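Local coordinates for S-adenosylmethionine dependent methyltransferase (Mesorhizobium loti, PDB 3BKW), which probably transfers a methyl group from S-adenosylmethionine to an acceptor substrate, at residues Y68-D73 and T92-D97; R46-G51 and D106-A111; A116-E121 and F142-P147. All coordinates share one frame; numbering follows the deposited sequence. Where two conformers were deposited one is given.

Contact 1 of 3, residues Y68-D73 and T92-D97; sequences YVLGLD and TYERAD
Thr92 O is gripped by the backbone of 68-73 in two ways: Gly71 N gives it a nearly straight hydrogen bond of 2.8 Å, and the CA-H of Leu70 leans on the same oxygen with Leu70 CA 3.3 Å from Thr92 O. The pattern recurs at the next carbonyl across, where Gly71 O takes Glu94 N and the CA-H of Tyr93. Thr92 N to Val69 O opens this parallel pairing. Toward its far end the pairing slackens, the bond from Asp73 N to Glu94 O being weak at 3.5 Å; Ala96 N then closes on Asp73 O at 2.9 Å but arrives 50° above the carbonyl plane, where the strand is already giving way to loop.

The side chains sort onto two faces. On one, Thr92 puts OG1 in the plane of the Tyr68 ring at its edge, 3.5 Å from Tyr68 CE1, while its methyl CG2, anti to the backbone N, turns to Leu70 CD1. That same leucine methyl meets Glu94 CG at 3.9 Å, and Leu72 runs alongside Glu94, its CD2 against Glu94 CB and its CB against Ala96 CB. On the other face Tyr93 CD1 lies 4.0 Å from Gly71 CA, close enough that a CB on Gly71 would probably crowd the ring. Helices 56-63 and 76-84 pack on Tyr93, and Asp73 turns its carboxylate to the backbone N atoms of Gly53 and Ser75.

These strands and helix 76-84 form a beta-alpha-beta unit of the Rossmann-like methyltransferase fold. Main-chain bonds thus set the register, whereas the side chains add mostly van der Waals contact, with the aliphatic part of Glu94 serving as an apolar surface for the two leucines.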
loop_
_atom_site.group_PDB
_atom_site.type_symbol
_atom_site.label_atom_id
_atom_site.label_comp_id
_atom_site.label_asym_id
_atom_site.label_seq_id
_atom_site.Cartn_x
_atom_site.Cartn_y
_atom_site.Cartn_z
ATOM N N TYR A 68 -12.207 -22.237 -18.444
ATOM C CA TYR A 68 -13.183 -22.599 -17.434
ATOM C C TYR A 68 -13.333 -21.474 -16.418
ATOM O O TYR A 68 -12.336 -20.907 -15.990
ATOM C CB TYR A 68 -12.735 -23.882 -16.731
ATOM C CG TYR A 68 -13.566 -24.264 -15.520
ATOM C CD1 TYR A 68 -14.923 -24.559 -15.659
ATOM C CD2 TYR A 68 -12.997 -24.338 -14.235
ATOM C CE1 TYR A 68 -15.712 -24.912 -14.546
ATOM C CE2 TYR A 68 -13.782 -24.699 -13.107
ATOM C CZ TYR A 68 -15.135 -24.981 -13.284
ATOM O OH TYR A 68 -15.927 -25.337 -12.215
ATOM N N VAL A 69 -14.582 -21.160 -16.065
ATOM C CA VAL A 69 -14.895 -20.130 -15.065
ATOM C C VAL A 69 -15.850 -20.715 -14.021
ATOM O O VAL A 69 -16.880 -21.281 -14.377
ATOM C CB VAL A 69 -15.529 -18.851 -15.680
ATOM C CG1 VAL A 69 -15.713 -17.783 -14.589
ATOM C CG2 VAL A 69 -14.639 -18.295 -16.788
ATOM N N LEU A 70 -15.470 -20.610 -12.743
ATOM C CA LEU A 70 -16.308 -21.005 -11.604
ATOM C C LEU A 70 -16.708 -19.696 -10.922
ATOM O O LEU A 70 -15.841 -18.978 -10.407
ATOM C CB LEU A 70 -15.554 -21.902 -10.630
ATOM C CG LEU A 70 -16.293 -22.267 -9.323
ATOM C CD1 LEU A 70 -17.622 -23.018 -9.591
ATOM C CD2 LEU A 70 -15.376 -23.077 -8.422
ATOM N N GLY A 71 -17.997 -19.386 -10.949
ATOM C CA GLY A 71 -18.544 -18.195 -10.303
ATOM C C GLY A 71 -19.189 -18.604 -8.997
ATOM O O GLY A 71 -20.066 -19.465 -8.992
ATOM N N LEU A 72 -18.755 -17.990 -7.896
ATOM C CA LEU A 72 -19.272 -18.285 -6.563
ATOM C C LEU A 72 -19.960 -17.079 -5.933
ATOM O O LEU A 72 -19.417 -15.981 -5.952
ATOM C CB LEU A 72 -18.139 -18.728 -5.660
ATOM C CG LEU A 72 -17.322 -19.933 -6.117
ATOM C CD1 LEU A 72 -16.261 -20.276 -5.035
ATOM C CD2 LEU A 72 -18.202 -21.131 -6.415
ATOM N N ASP A 73 -21.133 -17.311 -5.337
ATOM C CA ASP A 73 -21.887 -16.262 -4.649
ATOM C C ASP A 73 -22.779 -16.933 -3.589
ATOM O O ASP A 73 -23.077 -18.114 -3.688
ATOM C CB ASP A 73 -22.716 -15.451 -5.659
ATOM C CG ASP A 73 -23.084 -14.071 -5.147
ATOM O OD1 ASP A 73 -22.332 -13.109 -5.444
ATOM O OD2 ASP A 73 -24.097 -13.958 -4.421
ATOM N N THR A 92 -19.461 -22.410 -14.716
ATOM C CA THR A 92 -20.200 -23.117 -13.669
ATOM C C THR A 92 -20.457 -22.126 -12.548
ATOM O O THR A 92 -19.540 -21.398 -12.161
ATOM C CB THR A 92 -19.398 -24.301 -13.119
ATOM O OG1 THR A 92 -19.210 -25.260 -14.164
ATOM C CG2 THR A 92 -20.111 -24.975 -11.921
ATOM N N TYR A 93 -21.698 -22.093 -12.045
ATOM C CA TYR A 93 -22.069 -21.242 -10.904
ATOM C C TYR A 93 -22.416 -22.142 -9.739
ATOM O O TYR A 93 -23.138 -23.116 -9.915
ATOM C CB TYR A 93 -23.245 -20.340 -11.230
ATOM C CG TYR A 93 -22.905 -19.267 -12.233
ATOM C CD1 TYR A 93 -22.220 -18.110 -11.842
ATOM C CD2 TYR A 93 -23.240 -19.409 -13.576
ATOM C CE1 TYR A 93 -21.897 -17.110 -12.779
ATOM C CE2 TYR A 93 -22.916 -18.421 -14.516
ATOM C CZ TYR A 93 -22.249 -17.272 -14.106
ATOM O OH TYR A 93 -21.940 -16.288 -15.027
ATOM N N GLU A 94 -21.861 -21.839 -8.568
ATOM C CA GLU A 94 -22.143 -22.620 -7.355
ATOM C C GLU A 94 -22.324 -21.694 -6.182
ATOM O O GLU A 94 -21.652 -20.665 -6.085
ATOM C CB GLU A 94 -21.013 -23.597 -7.042
ATOM C CG GLU A 94 -20.802 -24.697 -8.074
ATOM C CD GLU A 94 -19.717 -25.699 -7.674
ATOM O OE1 GLU A 94 -19.029 -25.487 -6.656
ATOM O OE2 GLU A 94 -19.540 -26.709 -8.394
ATOM N N ARG A 95 -23.225 -22.068 -5.277
ATOM C CA ARG A 95 -23.480 -21.277 -4.081
ATOM C C ARG A 95 -22.316 -21.516 -3.110
ATOM O O ARG A 95 -21.854 -22.652 -2.965
ATOM C CB ARG A 95 -24.825 -21.643 -3.449
ATOM C CG ARG A 95 -25.284 -20.646 -2.406
ATOM C CD ARG A 95 -26.528 -21.116 -1.686
ATOM N NE ARG A 95 -26.762 -20.356 -0.458
ATOM C CZ ARG A 95 -26.093 -20.510 0.695
ATOM N NH1 ARG A 95 -25.077 -21.382 0.818
ATOM N NH2 ARG A 95 -26.426 -19.756 1.748
ATOM N N ALA A 96 -21.803 -20.440 -2.515
ATOM C CA ALA A 96 -20.700 -20.530 -1.555
ATOM C C ALA A 96 -20.702 -19.368 -0.583
ATOM O O ALA A 96 -21.136 -18.271 -0.925
ATOM C CB ALA A 96 -19.365 -20.598 -2.268
ATOM N N ASP A 97 -20.216 -19.639 0.629
ATOM C CA ASP A 97 -20.071 -18.647 1.690
ATOM C C ASP A 97 -18.586 -18.338 1.732
ATOM O O ASP A 97 -17.789 -19.205 2.101
ATOM C CB ASP A 97 -20.528 -19.236 3.034
ATOM C CG ASP A 97 -20.445 -18.235 4.199
ATOM O OD1 ASP A 97 -19.920 -17.104 4.052
ATOM O OD2 ASP A 97 -20.918 -18.605 5.296
#

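Contact 2 of 3, residues R46-G51 and D106-A111. With EDO (1,2-ethanediol), chain F.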
loop_
_atom_site.group_PDB
_atom_site.type_symbol
_atom_site.label_atom_id
_atom_site.label_comp_id
_atom_site.label_asym_id
_atom_site.label_seq_id
_atom_site.Cartn_x
_atom_site.Cartn_y
_atom_site.Cartn_z
ATOM N N ARG A 46 -8.081 -21.155 -16.259
ATOM C CA ARG A 46 -9.083 -21.667 -15.341
ATOM C C ARG A 46 -9.214 -20.537 -14.320
ATOM O O ARG A 46 -8.211 -20.130 -13.717
ATOM C CB ARG A 46 -8.606 -22.930 -14.676
ATOM C CG ARG A 46 -8.302 -24.061 -15.677
ATOM C CD ARG A 46 -7.562 -25.166 -14.980
ATOM N NE ARG A 46 -6.247 -24.691 -14.547
ATOM C CZ ARG A 46 -5.473 -25.288 -13.641
ATOM N NH1 ARG A 46 -5.813 -26.437 -13.060
ATOM N NH2 ARG A 46 -4.321 -24.726 -13.325
ATOM N N ILE A 47 -10.436 -20.030 -14.149
ATOM C CA ILE A 47 -10.691 -18.849 -13.327
ATOM C C ILE A 47 -11.784 -19.076 -12.302
ATOM O O ILE A 47 -12.787 -19.735 -12.599
ATOM C CB ILE A 47 -11.118 -17.661 -14.236
ATOM C CG1 ILE A 47 -10.092 -17.417 -15.354
ATOM C CG2 ILE A 47 -11.336 -16.370 -13.402
ATOM C CD1 ILE A 47 -10.461 -16.310 -16.355
ATOM N N VAL A 48 -11.588 -18.534 -11.092
ATOM C CA VAL A 48 -12.630 -18.530 -10.072
ATOM C C VAL A 48 -12.971 -17.067 -9.759
ATOM O O VAL A 48 -12.062 -16.257 -9.567
ATOM C CB VAL A 48 -12.281 -19.355 -8.807
ATOM C CG1 VAL A 48 -10.997 -18.866 -8.120
ATOM C CG2 VAL A 48 -13.465 -19.366 -7.831
ATOM N N ASP A 49 -14.273 -16.757 -9.711
ATOM C CA ASP A 49 -14.789 -15.438 -9.406
ATOM C C ASP A 49 -15.440 -15.512 -8.045
ATOM O O ASP A 49 -16.467 -16.166 -7.893
ATOM C CB ASP A 49 -15.796 -15.009 -10.483
ATOM C CG ASP A 49 -16.332 -13.615 -10.277
ATOM O OD1 ASP A 49 -16.067 -13.010 -9.229
ATOM O OD2 ASP A 49 -16.991 -13.101 -11.191
ATOM N N LEU A 50 -14.821 -14.870 -7.050
ATOM C CA LEU A 50 -15.302 -14.899 -5.672
ATOM C C LEU A 50 -16.247 -13.732 -5.429
ATOM O O LEU A 50 -15.806 -12.578 -5.359
ATOM C CB LEU A 50 -14.121 -14.871 -4.685
ATOM C CG LEU A 50 -13.012 -15.909 -4.836
ATOM C CD1 LEU A 50 -11.841 -15.635 -3.903
ATOM C CD2 LEU A 50 -13.551 -17.291 -4.612
ATOM N N GLY A 51 -17.541 -14.038 -5.318
ATOM C CA GLY A 51 -18.609 -13.031 -5.129
ATOM C C GLY A 51 -18.987 -12.547 -6.516
ATOM O O GLY A 51 -18.962 -11.349 -6.809
ATOM N N ASP A 106 -4.742 -26.542 -6.493
ATOM C CA ASP A 106 -4.052 -26.507 -7.793
ATOM C C ASP A 106 -5.031 -26.590 -8.987
ATOM O O ASP A 106 -4.777 -27.290 -9.975
ATOM C CB ASP A 106 -3.047 -27.690 -7.771
ATOM C CG ASP A 106 -2.071 -27.702 -8.931
ATOM O OD1 ASP A 106 -1.749 -26.647 -9.480
ATOM O OD2 ASP A 106 -1.604 -28.807 -9.286
ATOM N N SER A 107 -6.158 -25.887 -8.863
ATOM C CA SER A 107 -7.263 -25.943 -9.840
ATOM C C SER A 107 -7.563 -24.687 -10.644
ATOM O O SER A 107 -8.411 -24.733 -11.567
ATOM C CB SER A 107 -8.521 -26.395 -9.106
ATOM O OG SER A 107 -8.357 -27.740 -8.700
ATOM N N PHE A 108 -6.897 -23.577 -10.317
ATOM C CA PHE A 108 -7.127 -22.305 -11.008
ATOM C C PHE A 108 -5.846 -21.579 -11.326
ATOM O O PHE A 108 -4.863 -21.704 -10.618
ATOM C CB PHE A 108 -8.063 -21.412 -10.178
ATOM C CG PHE A 108 -9.379 -22.040 -9.930
ATOM C CD1 PHE A 108 -10.372 -21.982 -10.900
ATOM C CD2 PHE A 108 -9.616 -22.759 -8.759
ATOM C CE1 PHE A 108 -11.594 -22.604 -10.693
ATOM C CE2 PHE A 108 -10.837 -23.367 -8.545
ATOM C CZ PHE A 108 -11.830 -23.294 -9.522
ATOM N N ASP A 109 -5.864 -20.836 -12.421
ATOM C CA ASP A 109 -4.746 -19.995 -12.834
ATOM C C ASP A 109 -4.955 -18.559 -12.363
ATOM O O ASP A 109 -3.989 -17.804 -12.252
ATOM C CB ASP A 109 -4.633 -20.003 -14.355
ATOM C CG ASP A 109 -4.457 -21.382 -14.896
ATOM O OD1 ASP A 109 -3.422 -21.994 -14.562
ATOM O OD2 ASP A 109 -5.354 -21.857 -15.626
ATOM N N LEU A 110 -6.221 -18.168 -12.150
ATOM C CA LEU A 110 -6.578 -16.822 -11.732
ATOM C C LEU A 110 -7.751 -16.855 -10.782
ATOM O O LEU A 110 -8.725 -17.541 -11.047
ATOM C CB LEU A 110 -6.986 -15.984 -12.967
ATOM C CG LEU A 110 -7.574 -14.574 -12.774
ATOM C CD1 LEU A 110 -6.579 -13.664 -12.048
ATOM C CD2 LEU A 110 -8.037 -13.988 -14.097
ATOM N N ALA A 111 -7.634 -16.116 -9.682
ATOM C CA ALA A 111 -8.735 -15.857 -8.776
ATOM C C ALA A 111 -9.046 -14.359 -8.890
ATOM O O ALA A 111 -8.142 -13.521 -8.846
ATOM C CB ALA A 111 -8.402 -16.253 -7.347
HETATM C C1 EDO F . -0.793 -20.195 -13.456
HETATM O O1 EDO F . -0.992 -21.541 -13.860
HETATM C C2 EDO F . -0.158 -19.422 -14.605
HETATM O O2 EDO F . -1.136 -19.150 -15.634
#
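Val48 sits over the face of the Phe108 ring, a bump set on a flat surface where two central parallel strands of the Rossmann-like sheet come together. Val48 CB is 3.8 Å from the ring centroid and only 12° off its normal, a CH-pi contact. CG1 lies between the backbone N and the carbonyl carbon (chi1 58°), which carries it on to Ala111 CB at 3.8 Å, so one valine fills the angle between ring and alanine. The edge of the same ring faces the backbone of Arg46 and Ile47. On the other face of the sheet Ile47 and Leu110 lie side by side, pointing the same way, with Ile47 CD1 4.0 Å from Leu110 CD2.

Where segment 106-111 turns a corner at Asp109, Arg46 bends at chi3 and lays its guanidinium over the Ser107-Phe108 peptide. From there it takes Asp109 side-on: NE goes to OD2 and NH2 to OD1, the latter at 3.1 Å. Both bonds lie in the guanidinium plane but come from above the carboxylate plane, the two planes being 52° apart. Arg46 NH2 also bonds Ser135 OG. An alanine in place of the arginine would take away this cover over the peptide and is likely to leave the Asp109 carboxylate without its charged mate. The backbone bond, Arg46 N to Asp109 OD2, uses the anti lone pair. Arg46 O in turn receives both Asp109 N and Leu110 N, and a 1,2-ethanediol, probably from the crystallisation liquor, places its O1 2.6 Å from Asp109 OD1.

Contact 3 of 3, residues A116-E121 and F142-P147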
loop_
_atom_site.group_PDB
_atom_site.type_symbol
_atom_site.label_atom_id
_atom_site.label_comp_id
_atom_site.label_asym_id
_atom_site.label_seq_id
_atom_site.Cartn_x
_atom_site.Cartn_y
_atom_site.Cartn_z
ATOM N N ALA A 116 -15.978 -7.763 -2.707
ATOM C CA ALA A 116 -16.512 -8.810 -1.825
ATOM C C ALA A 116 -15.699 -9.025 -0.553
ATOM O O ALA A 116 -16.264 -9.314 0.485
ATOM C CB ALA A 116 -16.599 -10.150 -2.585
ATOM N N LEU A 117 -14.370 -8.914 -0.640
ATOM C CA LEU A 117 -13.504 -9.272 0.463
ATOM C C LEU A 117 -13.565 -8.359 1.661
ATOM O O LEU A 117 -13.272 -8.815 2.760
ATOM C CB LEU A 117 -12.066 -9.496 0.016
ATOM C CG LEU A 117 -11.818 -10.590 -1.036
ATOM C CD1 LEU A 117 -10.313 -10.909 -0.976
ATOM C CD2 LEU A 117 -12.631 -11.840 -0.890
ATOM N N HIS A 118 -14.039 -7.120 1.478
ATOM C CA HIS A 118 -14.262 -6.230 2.625
ATOM C C HIS A 118 -15.391 -6.693 3.553
ATOM O O HIS A 118 -15.536 -6.146 4.636
ATOM C CB HIS A 118 -14.385 -4.754 2.263
ATOM C CG HIS A 118 -15.396 -4.461 1.212
ATOM N ND1 HIS A 118 -15.059 -4.309 -0.107
ATOM C CD2 HIS A 118 -16.733 -4.302 1.275
ATOM C CE1 HIS A 118 -16.141 -4.045 -0.815
ATOM N NE2 HIS A 118 -17.175 -4.058 -0.005
ATOM N N TYR A 119 -16.195 -7.675 3.123
ATOM C CA TYR A 119 -17.234 -8.280 3.974
ATOM C C TYR A 119 -16.807 -9.578 4.683
ATOM O O TYR A 119 -17.580 -10.138 5.455
ATOM C CB TYR A 119 -18.505 -8.528 3.155
ATOM C CG TYR A 119 -19.031 -7.272 2.482
ATOM C CD1 TYR A 119 -19.332 -6.123 3.234
ATOM C CD2 TYR A 119 -19.231 -7.220 1.098
ATOM C CE1 TYR A 119 -19.816 -4.947 2.626
ATOM C CE2 TYR A 119 -19.733 -6.039 0.484
ATOM C CZ TYR A 119 -20.017 -4.913 1.268
ATOM O OH TYR A 119 -20.481 -3.721 0.707
ATOM N N VAL A 120 -15.554 -10.005 4.462
ATOM C CA VAL A 120 -15.017 -11.252 5.022
ATOM C C VAL A 120 -14.229 -10.906 6.272
ATOM O O VAL A 120 -13.254 -10.187 6.164
ATOM C CB VAL A 120 -14.138 -11.992 3.971
ATOM C CG1 VAL A 120 -13.482 -13.221 4.579
ATOM C CG2 VAL A 120 -15.004 -12.407 2.773
ATOM N N GLU A 121 -14.617 -11.450 7.429
ATOM C CA GLU A 121 -13.950 -11.133 8.690
ATOM C C GLU A 121 -12.531 -11.684 8.747
ATOM O O GLU A 121 -11.593 -10.938 9.049
ATOM C CB GLU A 121 -14.757 -11.630 9.890
ATOM C CG GLU A 121 -14.220 -11.137 11.231
ATOM C CD GLU A 121 -15.166 -11.377 12.400
ATOM O OE1 GLU A 121 -16.042 -12.267 12.320
ATOM O OE2 GLU A 121 -15.016 -10.661 13.415
ATOM N N PHE A 142 -8.037 -8.505 -7.046
ATOM C CA PHE A 142 -9.262 -8.128 -6.393
ATOM C C PHE A 142 -9.374 -6.658 -6.037
ATOM O O PHE A 142 -8.359 -5.962 -5.885
ATOM C CB PHE A 142 -9.457 -9.002 -5.137
ATOM C CG PHE A 142 -8.434 -8.773 -4.029
ATOM C CD1 PHE A 142 -8.709 -7.865 -3.004
ATOM C CD2 PHE A 142 -7.209 -9.466 -3.995
ATOM C CE1 PHE A 142 -7.798 -7.650 -1.947
ATOM C CE2 PHE A 142 -6.279 -9.256 -2.932
ATOM C CZ PHE A 142 -6.587 -8.332 -1.915
ATOM N N SER A 143 -10.628 -6.218 -5.895
ATOM C CA SER A 143 -10.943 -4.872 -5.460
ATOM C C SER A 143 -11.696 -4.933 -4.154
ATOM O O SER A 143 -12.483 -5.860 -3.912
ATOM C CB SER A 143 -11.767 -4.131 -6.494
ATOM O OG SER A 143 -12.990 -4.797 -6.742
ATOM N N THR A 144 -11.420 -3.953 -3.306
ATOM C CA THR A 144 -12.126 -3.759 -2.048
ATOM C C THR A 144 -12.309 -2.263 -1.818
ATOM O O THR A 144 -11.653 -1.446 -2.445
ATOM C CB THR A 144 -11.345 -4.361 -0.818
ATOM O OG1 THR A 144 -9.987 -3.871 -0.809
ATOM C CG2 THR A 144 -11.319 -5.901 -0.861
ATOM N N GLU A 145 -13.203 -1.909 -0.911
ATOM C CA GLU A 145 -13.298 -0.537 -0.453
ATOM C C GLU A 145 -11.974 -0.179 0.204
ATOM O O GLU A 145 -11.381 -0.971 0.934
ATOM C CB GLU A 145 -14.425 -0.332 0.555
ATOM C CG GLU A 145 -15.785 -0.278 -0.101
ATOM C CD GLU A 145 -16.939 -0.070 0.839
ATOM O OE1 GLU A 145 -16.726 0.358 1.981
ATOM O OE2 GLU A 145 -18.062 -0.348 0.405
ATOM N N HIS A 146 -11.498 1.012 -0.107
ATOM C CA HIS A 146 -10.212 1.509 0.406
ATOM C C HIS A 146 -10.360 1.851 1.896
ATOM O O HIS A 146 -11.430 2.307 2.308
ATOM C CB HIS A 146 -9.833 2.774 -0.375
ATOM C CG HIS A 146 -8.412 3.198 -0.207
ATOM N ND1 HIS A 146 -7.943 3.820 0.930
ATOM C CD2 HIS A 146 -7.365 3.132 -1.061
ATOM C CE1 HIS A 146 -6.659 4.089 0.782
ATOM N NE2 HIS A 146 -6.282 3.683 -0.418
ATOM N N PRO A 147 -9.309 1.586 2.717
ATOM C CA PRO A 147 -9.442 1.985 4.126
ATOM C C PRO A 147 -9.712 3.489 4.400
ATOM O O PRO A 147 -10.326 3.826 5.407
ATOM C CB PRO A 147 -8.130 1.463 4.758
ATOM C CG PRO A 147 -7.210 1.293 3.633
ATOM C CD PRO A 147 -8.030 0.898 2.464
HETATM O O HOH W 1 -13.169 -8.463 -3.297
HETATM O O HOH W 2 -19.976 -1.407 2.007
#
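The His118 and Glu145 side chains cross at about a right angle, one face of the imidazole turned to Glu145 CG, which lies 4.0 Å from the ring centroid in a CH-pi contact. With CG between the backbone N and the carbonyl carbon (chi1 53°), the imidazole reaches toward strand 138-145, and its edge meets Thr144 CA, 3.6 Å from His118 ND1. Its plane and that of the Glu145 carboxylate differ by 31°. The Tyr119 ring is turned much more steeply, 75° from that carboxylate, and a water joins the two: it accepts from Tyr119 OH and donates to Glu145 OE2, both at 2.7 Å. Glu145 OE1 has its own partner, a salt bridge to Lys189.

Leu117 meets the same strand at Phe142 and Thr144. It crosses Phe142 at about a right angle and sets CD1 over one ring face, 4.2 Å from the centroid and toward the rim, while Leu117 CB touches Thr144 CG2 at 3.8 Å. A second water ties the backbones, accepting from Leu117 N and donating to Ser143 O.

In the Rossmann-like methyltransferase sheet the contact thus joins the 3-10 turn after strand 108-114 to the C-terminal part of its parallel neighbour, strand 138-145. Helix 123-133 packs against Leu117, strand 236-242 flanks Phe142 and Thr144, and strand 189-191 touches Tyr119.

Overall arrangement
All three contacts reach one seven-stranded sheet, of order 3-2-1-4-5-7-6, contact 3 through strand 138-145. Contacts 1 and 2 are immediate neighbours, their centres 10 Å apart, because strands 68-73 and 46-50 pair directly: Tyr68 O to Ile47 N and Leu72 O to Gly51 N, each 2.8 Å, are probable hydrogen bonds. Contact 1 is nested along the chain inside the loop that contact 2 closes. Contact 3 follows in series, its centre 18 Å from each of the others; it touches contact 2 through Leu50 O and Ala116 CB. In related methyltransferases the cofactor lies over the C-terminal ends of the first strands; another 1,2-ethanediol, about 4 Å from the His118 side chain, may mark a pocket.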